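Local coordinates for protein diadenosine tetraphosphatase, putative (Trypanosoma brucei, PDB 2QJC) that is a putative metal-dependent phosphoesterase that binds two manganese ions and probably hydrolyses phosphate bonds, perhaps those of diadenosine tetraphosphate, at residues Ala9-Pro15 with Pro127-Pro133; Thr160-Ile165 with Leu177-Thr183. All blocks are in the same frame, centred on the assembly; numbering follows the deposited sequence.

Contact 1: residues Ala9-Pro15 with Pro127-Pro133; sequences ANVVTLP and PHIIRIP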
ATOM      1  N   ALA A   9     -11.766   3.221  10.007  1.00 41.08           N
ATOM      2  CA  ALA A   9     -11.026   3.387   8.759  1.00 38.57           C
ATOM      3  C   ALA A   9     -11.989   3.478   7.575  1.00 36.05           C
ATOM      4  O   ALA A   9     -12.994   2.773   7.525  1.00 33.91           O
ATOM      5  CB  ALA A   9     -10.066   2.212   8.571  1.00 37.79           C
ATOM      6  N   ASN A  10     -11.665   4.340   6.618  1.00 36.63           N
ATOM      7  CA  ASN A  10     -12.507   4.550   5.439  1.00 37.95           C
ATOM      8  C   ASN A  10     -12.328   3.489   4.351  1.00 37.11           C
ATOM      9  O   ASN A  10     -11.205   3.212   3.908  1.00 36.90           O
ATOM     10  CB  ASN A  10     -12.246   5.951   4.875  1.00 41.11           C
ATOM     11  CG  ASN A  10     -12.604   7.051   5.871  1.00 43.64           C
ATOM     12  OD1 ASN A  10     -12.161   8.195   5.747  1.00 44.99           O
ATOM     13  ND2 ASN A  10     -13.418   6.703   6.865  1.00 43.80           N
ATOM     14  N   VAL A  11     -13.451   2.915   3.922  1.00 34.91           N
ATOM     15  CA  VAL A  11     -13.477   1.864   2.906  1.00 33.93           C
ATOM     16  C   VAL A  11     -14.111   2.277   1.571  1.00 34.08           C
ATOM     17  O   VAL A  11     -15.197   2.854   1.536  1.00 33.96           O
ATOM     18  CB  VAL A  11     -14.245   0.613   3.427  1.00 32.86           C
ATOM     19  CG1 VAL A  11     -14.206  -0.493   2.391  1.00 33.22           C
ATOM     20  CG2 VAL A  11     -13.643   0.132   4.747  1.00 30.81           C
ATOM     21  N   VAL A  12     -13.422   1.963   0.477  1.00 33.66           N
ATOM     22  CA  VAL A  12     -13.903   2.258  -0.873  1.00 32.90           C
ATOM     23  C   VAL A  12     -14.097   0.929  -1.613  1.00 32.84           C
ATOM     24  O   VAL A  12     -13.220   0.064  -1.585  1.00 32.56           O
ATOM     25  CB  VAL A  12     -12.887   3.151  -1.644  1.00 31.88           C
ATOM     26  CG1 VAL A  12     -13.158   3.113  -3.140  1.00 31.11           C
ATOM     27  CG2 VAL A  12     -12.986   4.573  -1.150  1.00 30.34           C
ATOM     28  N   THR A  13     -15.249   0.765  -2.257  1.00 32.20           N
ATOM     29  CA  THR A  13     -15.554  -0.458  -2.995  1.00 32.05           C
ATOM     30  C   THR A  13     -15.703  -0.203  -4.498  1.00 32.42           C
ATOM     31  O   THR A  13     -16.383   0.733  -4.916  1.00 30.70           O
ATOM     32  CB  THR A  13     -16.840  -1.112  -2.447  1.00 33.17           C
ATOM     33  OG1 THR A  13     -16.629  -1.482  -1.079  1.00 35.74           O
ATOM     34  CG2 THR A  13     -17.207  -2.351  -3.249  1.00 29.78           C
ATOM     35  N   LEU A  14     -15.066  -1.051  -5.302  1.00 32.17           N
ATOM     36  CA  LEU A  14     -15.101  -0.923  -6.757  1.00 32.82           C
ATOM     37  C   LEU A  14     -15.689  -2.171  -7.439  1.00 32.49           C
ATOM     38  O   LEU A  14     -14.964  -2.975  -8.027  1.00 31.96           O
ATOM     39  CB  LEU A  14     -13.677  -0.657  -7.264  1.00 33.30           C
ATOM     40  CG  LEU A  14     -13.006   0.602  -6.694  1.00 34.66           C
ATOM     41  CD1 LEU A  14     -11.518   0.614  -7.042  1.00 34.65           C
ATOM     42  CD2 LEU A  14     -13.693   1.844  -7.258  1.00 33.40           C
ATOM     43  N   PRO A  15     -17.020  -2.345  -7.369  1.00 32.63           N
ATOM     44  CA  PRO A  15     -17.688  -3.500  -7.976  1.00 33.65           C
ATOM     45  C   PRO A  15     -17.590  -3.612  -9.495  1.00 34.80           C
ATOM     46  O   PRO A  15     -17.629  -4.717 -10.044  1.00 33.62           O
ATOM     47  CB  PRO A  15     -19.132  -3.349  -7.500  1.00 32.89           C
ATOM     48  CG  PRO A  15     -19.288  -1.876  -7.362  1.00 33.45           C
ATOM     49  CD  PRO A  15     -18.000  -1.477  -6.692  1.00 33.70           C
ATOM     50  N   PRO A 127      -8.454   6.633   0.640  1.00 27.55           N
ATOM     51  CA  PRO A 127      -9.141   5.840   1.658  1.00 27.64           C
ATOM     52  C   PRO A 127      -8.093   4.954   2.342  1.00 28.06           C
ATOM     53  O   PRO A 127      -6.925   4.931   1.936  1.00 29.33           O
ATOM     54  CB  PRO A 127     -10.139   5.027   0.844  1.00 25.71           C
ATOM     55  CG  PRO A 127      -9.360   4.727  -0.400  1.00 26.13           C
ATOM     56  CD  PRO A 127      -8.664   6.061  -0.704  1.00 29.09           C
ATOM     57  N   HIS A 128      -8.506   4.228   3.372  1.00 28.72           N
ATOM     58  CA  HIS A 128      -7.596   3.343   4.090  1.00 27.53           C
ATOM     59  C   HIS A 128      -7.655   1.941   3.492  1.00 26.77           C
ATOM     60  O   HIS A 128      -6.659   1.207   3.486  1.00 25.23           O
ATOM     61  CB  HIS A 128      -7.992   3.273   5.566  1.00 29.78           C
ATOM     62  CG  HIS A 128      -7.928   4.587   6.276  1.00 32.13           C
ATOM     63  ND1 HIS A 128      -6.742   5.146   6.705  1.00 35.29           N
ATOM     64  CD2 HIS A 128      -8.902   5.459   6.628  1.00 33.53           C
ATOM     65  CE1 HIS A 128      -6.989   6.304   7.291  1.00 34.26           C
ATOM     66  NE2 HIS A 128      -8.293   6.519   7.257  1.00 34.39           N
ATOM     67  N   ILE A 129      -8.832   1.579   2.994  1.00 23.40           N
ATOM     68  CA  ILE A 129      -9.055   0.257   2.427  1.00 22.73           C
ATOM     69  C   ILE A 129      -9.822   0.309   1.112  1.00 22.77           C
ATOM     70  O   ILE A 129     -10.766   1.078   0.969  1.00 24.61           O
ATOM     71  CB  ILE A 129      -9.853  -0.620   3.417  1.00 22.31           C
ATOM     72  CG1 ILE A 129      -9.082  -0.740   4.734  1.00 22.63           C
ATOM     73  CG2 ILE A 129     -10.119  -2.000   2.816  1.00 22.13           C
ATOM     74  CD1 ILE A 129      -9.890  -1.331   5.869  1.00 21.97           C
ATOM     75  N   ILE A 130      -9.411  -0.515   0.154  1.00 23.72           N
ATOM     76  CA  ILE A 130     -10.098  -0.587  -1.132  1.00 24.19           C
ATOM     77  C   ILE A 130     -10.465  -2.038  -1.421  1.00 24.72           C
ATOM     78  O   ILE A 130      -9.610  -2.928  -1.372  1.00 25.05           O
ATOM     79  CB  ILE A 130      -9.227  -0.035  -2.292  1.00 22.83           C
ATOM     80  CG1 ILE A 130      -9.012   1.467  -2.105  1.00 20.01           C
ATOM     81  CG2 ILE A 130      -9.914  -0.296  -3.648  1.00 22.57           C
ATOM     82  CD1 ILE A 130      -8.057   2.075  -3.119  1.00 21.29           C
ATOM     83  N   ARG A 131     -11.746  -2.274  -1.697  1.00 24.01           N
ATOM     84  CA  ARG A 131     -12.232  -3.615  -2.007  1.00 24.84           C
ATOM     85  C   ARG A 131     -12.430  -3.751  -3.521  1.00 25.15           C
ATOM     86  O   ARG A 131     -13.048  -2.888  -4.152  1.00 26.01           O
ATOM     87  CB  ARG A 131     -13.566  -3.888  -1.296  1.00 26.55           C
ATOM     88  CG  ARG A 131     -13.542  -3.703   0.210  1.00 32.00           C
ATOM     89  CD  ARG A 131     -14.857  -4.160   0.858  1.00 36.09           C
ATOM     90  NE  ARG A 131     -14.854  -5.594   1.140  1.00 41.74           N
ATOM     91  CZ  ARG A 131     -15.824  -6.241   1.781  1.00 41.91           C
ATOM     92  NH1 ARG A 131     -16.895  -5.586   2.207  1.00 44.01           N
ATOM     93  NH2 ARG A 131     -15.709  -7.542   2.025  1.00 42.32           N
ATOM     94  N   ILE A 132     -11.901  -4.834  -4.088  1.00 24.67           N
ATOM     95  CA  ILE A 132     -11.998  -5.125  -5.526  1.00 25.08           C
ATOM     96  C   ILE A 132     -12.616  -6.523  -5.594  1.00 23.00           C
ATOM     97  O   ILE A 132     -11.932  -7.517  -5.881  1.00 21.43           O
ATOM     98  CB  ILE A 132     -10.595  -5.138  -6.188  1.00 25.12           C
ATOM     99  CG1 ILE A 132      -9.885  -3.811  -5.918  1.00 26.15           C
ATOM    100  CG2 ILE A 132     -10.719  -5.359  -7.701  1.00 27.45           C
ATOM    101  CD1 ILE A 132      -8.393  -3.854  -6.180  1.00 30.20           C
ATOM    102  N   PRO A 133     -13.930  -6.608  -5.325  1.00 23.72           N
ATOM    103  CA  PRO A 133     -14.705  -7.854  -5.315  1.00 24.01           C
ATOM    104  C   PRO A 133     -14.661  -8.764  -6.539  1.00 25.98           C
ATOM    105  O   PRO A 133     -14.716  -9.984  -6.400  1.00 26.96           O
ATOM    106  CB  PRO A 133     -16.120  -7.382  -4.959  1.00 25.37           C
ATOM    107  CG  PRO A 133     -16.162  -5.975  -5.498  1.00 25.92           C
ATOM    108  CD  PRO A 133     -14.805  -5.435  -5.131  1.00 21.94           C
TER
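Val-11, Val-12 and Thr-13 pair in parallel with Ile-129, Ile-130 and Arg-131, placing strand 11-13 at the edge of a mixed five-stranded sheet of the calcineurin-like phosphoesterase fold. The ladder alternates direction: Val-12 N donates to Ile-129 O (2.8 Å), Arg-131 N to Val-12 O, and Leu-14 N to Arg-131 O. At its start Asn-10 O accepts two bonds, one from Ile-129 N and one from His-128 N. The imidazole of His-128 stands beside the N-terminal end of 9-15, with Asn-10 CA in the ring plane at its edge; the short side chain of Ala-9 lets its CB lie 3.8 Å from His-128 CB. On the face of Val-12 and Ile-130, Val-12 CG2 lies 3.5 Å from Pro-127 CB, while Leu-14 CD1 reaches Ile-130 CG2. Beta-branched residues suit the extended backbone. On the face of Val-11, the aliphatic part of Arg-131 passes Val-11 CG1, with Arg-131 CG 3.9 Å away; a bend at chi3 (86°) then takes the guanidinium away, towards a weak, long ion pair with Glu-198. Backbone bonds thus set the register, with apolar contacts on the face of Val-12 and a more mixed set, arginine included, on that of Val-11.

Contact 2: residues Thr160-Ile165 with Leu177-Thr183; sequences TMRNLI and LTATEET. With PO4 (phosphate ion), chain D.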
ATOM      1  N   THR A 160      -0.160   0.606  10.237  1.00 22.84           N
ATOM      2  CA  THR A 160       1.120   0.336  10.907  1.00 25.54           C
ATOM      3  C   THR A 160       1.394  -1.077  11.434  1.00 26.27           C
ATOM      4  O   THR A 160       2.521  -1.366  11.844  1.00 25.96           O
ATOM      5  CB  THR A 160       1.328   1.274  12.135  1.00 25.96           C
ATOM      6  OG1 THR A 160       0.453   0.866  13.194  1.00 27.39           O
ATOM      7  CG2 THR A 160       1.031   2.722  11.780  1.00 24.02           C
HETATM    8  N   MSE A 161       0.400  -1.960  11.429  1.00 25.35           N
HETATM    9  CA  MSE A 161       0.610  -3.296  12.000  1.00 26.30           C
HETATM   10  C   MSE A 161       1.623  -4.221  11.320  1.00 26.29           C
HETATM   11  O   MSE A 161       1.685  -4.314  10.090  1.00 24.21           O
HETATM   12  CB  MSE A 161      -0.735  -4.033  12.134  1.00 28.62           C
HETATM   13  CG  MSE A 161      -1.236  -4.704  10.853  1.00 35.56           C
HETATM   14 SE   MSE A 161      -3.008  -5.503  11.058  1.00 47.02          SE
HETATM   15  CE  MSE A 161      -2.602  -6.935  12.275  1.00 35.94           C
ATOM     16  N   ARG A 162       2.418  -4.902  12.144  1.00 25.65           N
ATOM     17  CA  ARG A 162       3.412  -5.862  11.669  1.00 25.89           C
ATOM     18  C   ARG A 162       3.160  -7.210  12.354  1.00 24.85           C
ATOM     19  O   ARG A 162       3.292  -8.281  11.741  1.00 23.13           O
ATOM     20  CB  ARG A 162       4.831  -5.395  12.006  1.00 27.48           C
ATOM     21  CG  ARG A 162       5.302  -4.171  11.246  1.00 29.51           C
ATOM     22  CD  ARG A 162       6.613  -3.651  11.835  1.00 35.01           C
ATOM     23  NE  ARG A 162       6.853  -2.240  11.514  1.00 35.21           N
ATOM     24  CZ  ARG A 162       7.364  -1.813  10.367  1.00 36.63           C
ATOM     25  NH1 ARG A 162       7.697  -2.681   9.420  1.00 37.70           N
ATOM     26  NH2 ARG A 162       7.548  -0.515  10.170  1.00 40.49           N
ATOM     27  N   ASN A 163       2.770  -7.137  13.623  1.00 24.69           N
ATOM     28  CA  ASN A 163       2.525  -8.315  14.439  1.00 25.99           C
ATOM     29  C   ASN A 163       1.164  -8.361  15.143  1.00 26.10           C
ATOM     30  O   ASN A 163       0.481  -7.350  15.300  1.00 26.57           O
ATOM     31  CB  ASN A 163       3.630  -8.424  15.503  1.00 28.58           C
ATOM     32  CG  ASN A 163       4.921  -9.035  14.964  1.00 31.40           C
ATOM     33  OD1 ASN A 163       5.206  -8.971  13.768  1.00 33.66           O
ATOM     34  ND2 ASN A 163       5.712  -9.628  15.858  1.00 31.21           N
ATOM     35  N   LEU A 164       0.794  -9.565  15.568  1.00 28.42           N
ATOM     36  CA  LEU A 164      -0.440  -9.818  16.311  1.00 29.63           C
ATOM     37  C   LEU A 164      -0.042 -10.696  17.508  1.00 31.84           C
ATOM     38  O   LEU A 164       0.582 -11.761  17.344  1.00 28.39           O
ATOM     39  CB  LEU A 164      -1.472 -10.544  15.435  1.00 27.73           C
ATOM     40  CG  LEU A 164      -2.281  -9.682  14.454  1.00 28.34           C
ATOM     41  CD1 LEU A 164      -3.004 -10.580  13.450  1.00 27.38           C
ATOM     42  CD2 LEU A 164      -3.267  -8.815  15.223  1.00 25.48           C
ATOM     43  N   ILE A 165      -0.395 -10.234  18.703  1.00 33.05           N
ATOM     44  CA  ILE A 165      -0.065 -10.937  19.938  1.00 38.05           C
ATOM     45  C   ILE A 165      -1.318 -11.420  20.659  1.00 41.41           C
ATOM     46  O   ILE A 165      -2.257 -10.648  20.878  1.00 40.95           O
ATOM     47  CB  ILE A 165       0.691 -10.018  20.914  1.00 38.53           C
ATOM     48  CG1 ILE A 165       1.809  -9.274  20.179  1.00 38.39           C
ATOM     49  CG2 ILE A 165       1.253 -10.846  22.062  1.00 38.52           C
ATOM     50  CD1 ILE A 165       2.480  -8.209  21.014  1.00 41.00           C
ATOM     51  N   LEU A 177      -6.783 -10.652  20.075  1.00 43.75           N
ATOM     52  CA  LEU A 177      -5.450 -10.406  19.542  1.00 41.51           C
ATOM     53  C   LEU A 177      -5.162  -8.916  19.495  1.00 40.77           C
ATOM     54  O   LEU A 177      -6.039  -8.119  19.161  1.00 41.69           O
ATOM     55  CB  LEU A 177      -5.327 -10.992  18.133  1.00 42.18           C
ATOM     56  CG  LEU A 177      -5.488 -12.504  17.944  1.00 42.30           C
ATOM     57  CD1 LEU A 177      -5.622 -12.813  16.456  1.00 43.77           C
ATOM     58  CD2 LEU A 177      -4.299 -13.241  18.538  1.00 40.71           C
ATOM     59  N   THR A 178      -3.933  -8.541  19.835  1.00 39.88           N
ATOM     60  CA  THR A 178      -3.533  -7.137  19.805  1.00 38.97           C
ATOM     61  C   THR A 178      -2.607  -6.859  18.620  1.00 37.33           C
ATOM     62  O   THR A 178      -1.560  -7.493  18.468  1.00 35.18           O
ATOM     63  CB  THR A 178      -2.803  -6.721  21.109  1.00 40.01           C
ATOM     64  OG1 THR A 178      -3.705  -6.816  22.218  1.00 42.54           O
ATOM     65  CG2 THR A 178      -2.296  -5.288  21.002  1.00 38.53           C
ATOM     66  N   ALA A 179      -3.006  -5.908  17.782  1.00 38.15           N
ATOM     67  CA  ALA A 179      -2.217  -5.525  16.617  1.00 38.36           C
ATOM     68  C   ALA A 179      -1.118  -4.568  17.047  1.00 37.75           C
ATOM     69  O   ALA A 179      -1.376  -3.606  17.766  1.00 39.00           O
ATOM     70  CB  ALA A 179      -3.111  -4.851  15.580  1.00 38.65           C
ATOM     71  N   THR A 180       0.110  -4.821  16.618  1.00 38.15           N
ATOM     72  CA  THR A 180       1.195  -3.924  16.988  1.00 38.33           C
ATOM     73  C   THR A 180       2.188  -3.645  15.860  1.00 37.47           C
ATOM     74  O   THR A 180       2.488  -4.514  15.038  1.00 37.51           O
ATOM     75  CB  THR A 180       1.972  -4.459  18.209  1.00 37.56           C
ATOM     76  OG1 THR A 180       2.993  -3.519  18.564  1.00 40.94           O
ATOM     77  CG2 THR A 180       2.606  -5.809  17.898  1.00 37.32           C
ATOM     78  N   GLU A 181       2.686  -2.417  15.832  1.00 36.85           N
ATOM     79  CA  GLU A 181       3.662  -1.991  14.837  1.00 38.20           C
ATOM     80  C   GLU A 181       5.050  -2.469  15.250  1.00 39.35           C
ATOM     81  O   GLU A 181       5.935  -2.655  14.415  1.00 37.19           O
ATOM     82  CB  GLU A 181       3.649  -0.468  14.729  1.00 39.27           C
ATOM     83  CG  GLU A 181       4.835   0.122  14.006  1.00 42.03           C
ATOM     84  CD  GLU A 181       4.753   1.633  13.937  1.00 45.36           C
ATOM     85  OE1 GLU A 181       4.259   2.236  14.920  1.00 42.76           O
ATOM     86  OE2 GLU A 181       5.190   2.213  12.914  1.00 43.73           O
ATOM     87  N   GLU A 182       5.233  -2.662  16.551  1.00 40.71           N
ATOM     88  CA  GLU A 182       6.511  -3.119  17.072  1.00 42.87           C
ATOM     89  C   GLU A 182       6.645  -4.633  16.908  1.00 40.48           C
ATOM     90  O   GLU A 182       5.650  -5.349  16.763  1.00 38.20           O
ATOM     91  CB  GLU A 182       6.654  -2.703  18.541  1.00 46.21           C
ATOM     92  CG  GLU A 182       6.836  -1.189  18.716  1.00 53.39           C
ATOM     93  CD  GLU A 182       6.891  -0.744  20.172  1.00 57.44           C
ATOM     94  OE1 GLU A 182       7.792  -1.205  20.908  1.00 60.66           O
ATOM     95  OE2 GLU A 182       6.035   0.073  20.581  1.00 59.28           O
ATOM     96  N   THR A 183       7.882  -5.112  16.913  1.00 38.31           N
ATOM     97  CA  THR A 183       8.135  -6.533  16.750  1.00 37.83           C
ATOM     98  C   THR A 183       8.854  -7.114  17.972  1.00 37.05           C
ATOM     99  O   THR A 183       9.092  -8.321  18.049  1.00 36.62           O
ATOM    100  CB  THR A 183       8.960  -6.783  15.453  1.00 39.76           C
ATOM    101  OG1 THR A 183       9.266  -8.179  15.325  1.00 40.78           O
ATOM    102  CG2 THR A 183      10.250  -5.974  15.472  1.00 37.66           C
TER
HETATM  103  P   PO4 D 500       8.163   1.839   6.643  1.00 47.08           P
HETATM  104  O1  PO4 D 500       9.373   1.312   5.692  1.00 46.07           O
HETATM  105  O2  PO4 D 500       7.745   0.640   7.594  1.00 45.97           O
HETATM  106  O3  PO4 D 500       8.687   3.044   7.477  1.00 47.54           O
HETATM  107  O4  PO4 D 500       6.959   2.242   5.745  1.00 47.40           O
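Arg-162 N and Asn-163 N both donate to Thr-180 O, at 2.9 and 3.0 Å, which makes a classic beta bulge at the mouth of this antiparallel hairpin. The Asn-163 bond runs nearly along the carbonyl axis, whereas Arg-162 N approaches tilted 34° from the carbonyl plane. Thr-180 N returns a bond to Asn-163 O, and Ile-165 and Thr-178 form the next hydrogen-bonded pair. Between them, in the non-hydrogen-bonded pair, Leu-164 lays CD2 against Ala-179 CA at 3.7 Å. Ala-179 CB touches both Leu-164 CD2 and, 3.9 Å away, the methyl CE of selenomethionine Met-161, whose chain bends at chi3 (-68°); its small size suits a place between two long side chains. On the other face, Thr-180 CG2 packs on Asn-163 CB.

Beyond the bulge, Arg-162 runs extended from CG to NE alongside Glu-181, with guanidinium and carboxylate planes only 8° apart. Their charged atoms stay apart, Arg-162 NH2 to Glu-181 OE2 being 4.5 Å. Instead, in this crystal the guanidinium is held between two anions: Asp-205, in a salt bridge at NH1, and a phosphate, probably from the crystallisation liquor and also bound by His-82 and Tyr-227, whose O2 accepts from Arg-162 NH2 at 2.8 Å. Glu-181 CA makes a CA-H...O contact with Thr-160 O (3.3 Å), which also accepts from the manganese ligand His-204. Thr-180 OG1 takes the N-H of Glu-182 in an ST turn that leads the chain out of the strand. The amide of Asn-163 is held by Arg-208 and Gly-186 O, and Thr-160 OG1 bonds to Asp-156 O of helix 155-160. That helix precedes the hairpin in the chain; strand 163-166 is central in a three-stranded antiparallel sheet, flanked by 177-180 and 188-189.

In the fold
From the N terminus, strand 11-13 leaves for the first metal ligands and helices, and contact 1 closes only 112 residues later, when 127-133 returns beside it. That long loop contains the metal ligands Asp-26, His-28, Asp-55 and Asn-81. The chain then passes through strand 137-140, which carries on contact 1's sheet, and His-141 to helix 155-160. Contact 2 opens at Thr-160, where the chain heads into strand 163-166, and closes after 12 residues, so the two loops follow in series, neither nesting nor crossing. Their centres lie 22 Å apart. Helix 155-160 links them: Ala-9 and His-128 touch it, and Thr-160, at the start of contact 2, lies beside the manganese ligand Asn-81.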